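Catechol 1,2-dioxygenase (Pseudomonas putida, PDB 2AZQ) probably catalyses the intradiol cleavage of catechol by dioxygen to cis,cis-muconate, using a ferric iron centre, as the first step of a branch of the beta-ketoadipate pathway. Local coordinates at residues 10-13 with 14-17; 33-36 with 37-41. All coordinates share one frame; numbering follows the deposited sequence.

Interaction 1 of 2, residues 10-13 with 14-17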
loop_
_atom_site.group_PDB
_atom_site.type_symbol
_atom_site.label_atom_id
_atom_site.label_comp_id
_atom_site.label_asym_id
_atom_site.label_seq_id
_atom_site.Cartn_x
_atom_site.Cartn_y
_atom_site.Cartn_z
ATOM N N ASP A 10 8.746 -21.861 16.922
ATOM C CA ASP A 10 7.313 -21.689 17.084
ATOM C C ASP A 10 6.791 -20.636 16.084
ATOM O O ASP A 10 5.716 -20.805 15.488
ATOM C CB ASP A 10 7.020 -21.262 18.533
ATOM C CG ASP A 10 7.840 -22.069 19.580
ATOM O OD1 ASP A 10 7.781 -23.322 19.560
ATOM O OD2 ASP A 10 8.538 -21.463 20.440
ATOM N N ILE A 11 7.553 -19.561 15.892
ATOM C CA ILE A 11 7.159 -18.500 14.966
ATOM C C ILE A 11 7.617 -18.750 13.518
ATOM O O ILE A 11 6.956 -18.342 12.588
ATOM C CB ILE A 11 7.690 -17.097 15.441
ATOM C CG1 ILE A 11 7.113 -16.754 16.809
ATOM C CG2 ILE A 11 7.315 -16.014 14.459
ATOM C CD1 ILE A 11 5.590 -16.829 16.877
ATOM N N GLN A 12 8.750 -19.407 13.322
ATOM C CA GLN A 12 9.201 -19.694 11.974
ATOM C C GLN A 12 8.232 -20.690 11.350
ATOM O O GLN A 12 7.997 -20.693 10.155
ATOM C CB GLN A 12 10.591 -20.310 12.015
ATOM C CG GLN A 12 11.688 -19.422 12.587
ATOM C CD GLN A 12 12.028 -18.232 11.684
ATOM O OE1 GLN A 12 11.225 -17.299 11.499
ATOM N NE2 GLN A 12 13.226 -18.268 11.109
ATOM N N ALA A 13 7.676 -21.557 12.177
ATOM C CA ALA A 13 6.723 -22.549 11.699
ATOM C C ALA A 13 5.433 -21.839 11.289
ATOM O O ALA A 13 4.762 -22.246 10.345
ATOM C CB ALA A 13 6.442 -23.590 12.801
ATOM N N PHE A 14 5.084 -20.776 12.000
ATOM C CA PHE A 14 3.872 -20.034 11.694
ATOM C C PHE A 14 3.972 -19.245 10.362
ATOM O O PHE A 14 3.047 -19.255 9.541
ATOM C CB PHE A 14 3.541 -19.113 12.873
ATOM C CG PHE A 14 2.426 -18.143 12.599
ATOM C CD1 PHE A 14 1.207 -18.575 12.100
ATOM C CD2 PHE A 14 2.596 -16.781 12.856
ATOM C CE1 PHE A 14 0.185 -17.667 11.864
ATOM C CE2 PHE A 14 1.565 -15.874 12.620
ATOM C CZ PHE A 14 0.369 -16.314 12.126
ATOM N N PHE A 15 5.102 -18.584 10.139
ATOM C CA PHE A 15 5.296 -17.819 8.917
ATOM C C PHE A 15 5.333 -18.779 7.765
ATOM O O PHE A 15 4.880 -18.463 6.679
ATOM C CB PHE A 15 6.592 -17.014 9.004
ATOM C CG PHE A 15 6.498 -15.853 9.945
ATOM C CD1 PHE A 15 7.619 -15.367 10.594
ATOM C CD2 PHE A 15 5.269 -15.260 10.210
ATOM C CE1 PHE A 15 7.507 -14.309 11.502
ATOM C CE2 PHE A 15 5.159 -14.203 11.111
ATOM C CZ PHE A 15 6.271 -13.733 11.755
ATOM N N ASN A 16 5.857 -19.965 8.036
ATOM C CA ASN A 16 5.959 -21.028 7.056
ATOM C C ASN A 16 4.548 -21.353 6.503
ATOM O O ASN A 16 4.329 -21.382 5.277
ATOM C CB ASN A 16 6.593 -22.233 7.756
ATOM C CG ASN A 16 7.289 -23.193 6.803
ATOM O OD1 ASN A 16 7.998 -24.117 7.236
ATOM N ND2 ASN A 16 7.086 -22.990 5.503
ATOM N N GLN A 17 3.574 -21.566 7.390
ATOM C CA GLN A 17 2.230 -21.888 6.918
ATOM C C GLN A 17 1.505 -20.688 6.313
ATOM O O GLN A 17 0.604 -20.864 5.494
ATOM C CB GLN A 17 1.372 -22.419 8.038
ATOM C CG GLN A 17 2.045 -23.384 8.946
ATOM C CD GLN A 17 1.070 -23.935 9.973
ATOM O OE1 GLN A 17 0.336 -23.169 10.624
ATOM N NE2 GLN A 17 1.058 -25.270 10.129
#
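Ile11 O takes the backbone N-H of Phe15 at 3.1 Å from N to O, in a bond with an angle of 163° at the hydrogen. The same carbonyl oxygen also lies over one face of the Phe15 ring, 3.6 Å from CD1. Phe15 has its CG beside its own backbone N and anti to the carbonyl carbon (chi1 -72°), which sends the ring back along the helix, next to Ile11. The two side chains run side by side and point the same way, and the methyl CG2 of Ile11 touches the ring at CE1, 3.4 Å away. Both belong to helix 9-19, and this is an i to i+4 pair one turn apart. The bonds from Asn16 N to Gln12 O and from Gln17 N to Ala13 O continue the alpha-helical pattern. A leucine in place of Phe15 would probably leave Ile11 CG2 without the flat surface it lies against and open a gap toward Leu38 and Ala42 of helix 28-49, which the ring also touches. Phe14 instead swings its ring outward, with CG anti to the backbone N (chi1 171°), and there His82 and Tyr252 of the second subunit meet it edge-to-face.

Interaction 2 of 2, residues 33-36 with 37-41; sequences IILR and VLQDT
Arg36 and Asp40 stand one turn apart on helix 28-49 and form an i to i+4 salt bridge, with NE of Arg36 3.0 Å from OD1 of Asp40. The carboxylate oxygen sits at the edge of the guanidinium group, in its plane, while the carboxylate itself is turned 64° against that plane. The N-H of NE meets OD1 on its syn side, though tilted out of the carboxylate plane. The arginine chain leaves with CG anti to the backbone N (chi1 179°) and bends at chi2 (53°), which brings NE to the aspartate. Its other end, NH2, forms a salt bridge with Asp47 of the second subunit, so the guanidinium joins an acid of its own helix to one across the dimer interface.

The apolar side chains cross at a slant. Ile34 lays its CG2 methyl against CD1 of Leu38, 3.8 Å away, and Leu38 also packs on Val18 of helix 9-19 and on Ile80 of the second subunit. Ile33 and Val37 meet through their CG2 methyls, 4.1 Å apart, and Ile33 also touches a bound phospholipid.

Beneath the side chains, the backbone bonds follow the regular i to i+4 pattern of an alpha-helix; Val37 N to Ile33 O is the shortest of them at 2.7 Å. Val37 O has two donors, both from Thr41, a residue of the phospholipid pocket. The backbone N of Thr41 comes to it at 3.0 Å from one face of the carbonyl plane, and the hydroxyl OG1 of Thr41 donates to that same Val37 O from the opposite face, at 2.8 Å.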
loop_
_atom_site.group_PDB
_atom_site.type_symbol
_atom_site.label_atom_id
_atom_site.label_comp_id
_atom_site.label_asym_id
_atom_site.label_seq_id
_atom_site.Cartn_x
_atom_site.Cartn_y
_atom_site.Cartn_z
ATOM N N ILE A 33 9.064 -15.472 -1.366
ATOM C CA ILE A 33 9.111 -14.020 -1.142
ATOM C C ILE A 33 8.275 -13.586 0.107
ATOM O O ILE A 33 8.740 -12.776 0.936
ATOM C CB ILE A 33 8.637 -13.243 -2.413
ATOM C CG1 ILE A 33 9.568 -13.519 -3.595
ATOM C CG2 ILE A 33 8.669 -11.783 -2.152
ATOM C CD1 ILE A 33 9.052 -13.036 -4.967
ATOM N N ILE A 34 7.061 -14.122 0.252
ATOM C CA ILE A 34 6.239 -13.796 1.416
ATOM C C ILE A 34 6.842 -14.397 2.688
ATOM O O ILE A 34 6.646 -13.848 3.755
ATOM C CB ILE A 34 4.761 -14.326 1.314
ATOM C CG1 ILE A 34 4.063 -13.763 0.086
ATOM C CG2 ILE A 34 3.964 -13.890 2.539
ATOM C CD1 ILE A 34 3.903 -12.275 0.139
ATOM N N LEU A 35 7.561 -15.509 2.596
ATOM C CA LEU A 35 8.145 -16.093 3.823
ATOM C C LEU A 35 9.156 -15.039 4.296
ATOM O O LEU A 35 9.219 -14.667 5.471
ATOM C CB LEU A 35 8.868 -17.431 3.536
ATOM C CG LEU A 35 9.241 -18.433 4.652
ATOM C CD1 LEU A 35 10.195 -19.539 4.145
ATOM C CD2 LEU A 35 9.911 -17.703 5.770
ATOM N N ARG A 36 9.918 -14.538 3.341
ATOM C CA ARG A 36 10.928 -13.532 3.605
ATOM C C ARG A 36 10.322 -12.187 4.066
ATOM O O ARG A 36 10.717 -11.669 5.121
ATOM C CB ARG A 36 11.786 -13.373 2.336
ATOM C CG ARG A 36 12.894 -12.348 2.383
ATOM C CD ARG A 36 13.803 -12.518 3.553
ATOM N NE ARG A 36 14.916 -11.569 3.469
ATOM C CZ ARG A 36 16.098 -11.810 2.897
ATOM N NH1 ARG A 36 16.354 -12.986 2.348
ATOM N NH2 ARG A 36 17.012 -10.852 2.829
ATOM N N VAL A 37 9.371 -11.632 3.302
ATOM C CA VAL A 37 8.747 -10.357 3.681
ATOM C C VAL A 37 8.216 -10.420 5.116
ATOM O O VAL A 37 8.246 -9.415 5.847
ATOM C CB VAL A 37 7.584 -9.972 2.726
ATOM C CG1 VAL A 37 6.887 -8.728 3.226
ATOM C CG2 VAL A 37 8.107 -9.664 1.361
ATOM N N LEU A 38 7.736 -11.597 5.531
ATOM C CA LEU A 38 7.227 -11.750 6.898
ATOM C C LEU A 38 8.305 -11.817 7.999
ATOM O O LEU A 38 8.122 -11.235 9.058
ATOM C CB LEU A 38 6.307 -12.975 7.001
ATOM C CG LEU A 38 4.929 -12.899 6.327
ATOM C CD1 LEU A 38 4.310 -14.308 6.310
ATOM C CD2 LEU A 38 4.033 -11.879 7.040
ATOM N N GLN A 39 9.418 -12.514 7.746
ATOM C CA GLN A 39 10.503 -12.646 8.725
ATOM C C GLN A 39 11.166 -11.307 8.948
ATOM O O GLN A 39 11.557 -10.981 10.077
ATOM C CB GLN A 39 11.598 -13.591 8.246
ATOM C CG GLN A 39 11.202 -14.999 7.893
ATOM C CD GLN A 39 12.422 -15.798 7.466
ATOM O OE1 GLN A 39 13.389 -15.919 8.226
ATOM N NE2 GLN A 39 12.396 -16.324 6.251
ATOM N N ASP A 40 11.335 -10.551 7.862
ATOM C CA ASP A 40 11.947 -9.232 7.953
ATOM C C ASP A 40 10.992 -8.251 8.636
ATOM O O ASP A 40 11.381 -7.560 9.574
ATOM C CB ASP A 40 12.314 -8.691 6.569
ATOM C CG ASP A 40 13.468 -9.443 5.918
ATOM O OD1 ASP A 40 13.874 -9.067 4.801
ATOM O OD2 ASP A 40 13.972 -10.406 6.524
ATOM N N THR A 41 9.742 -8.191 8.185
ATOM C CA THR A 41 8.796 -7.271 8.797
ATOM C C THR A 41 8.764 -7.471 10.308
ATOM O O THR A 41 8.785 -6.509 11.082
ATOM C CB THR A 41 7.392 -7.445 8.185
ATOM O OG1 THR A 41 7.414 -6.950 6.846
ATOM C CG2 THR A 41 6.346 -6.660 8.968
#

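Overall arrangement
Interactions 1 and 2 lie on consecutive helices, 9-19 and 28-49, with their centres about 11 Å apart. Where the helices meet, Phe15 CE1 comes within 4.0 Å of Leu38 O, and Gln12 packs beside Gln39. Both contacts also touch the second subunit, so this N-terminal helical region takes part in the dimer interface. Bound phospholipid touches interaction 2 at both ends: at Ile33, whose side chain is about 4 Å from a lipid, and at Thr41, a residue of the lipid pocket. The Phe15 side chain of interaction 1 stays about 11 Å from a bound lipid. Neither contact includes a ligand of the ferric iron, which Tyr163, Tyr197, His221 and His223 bind elsewhere in the chain.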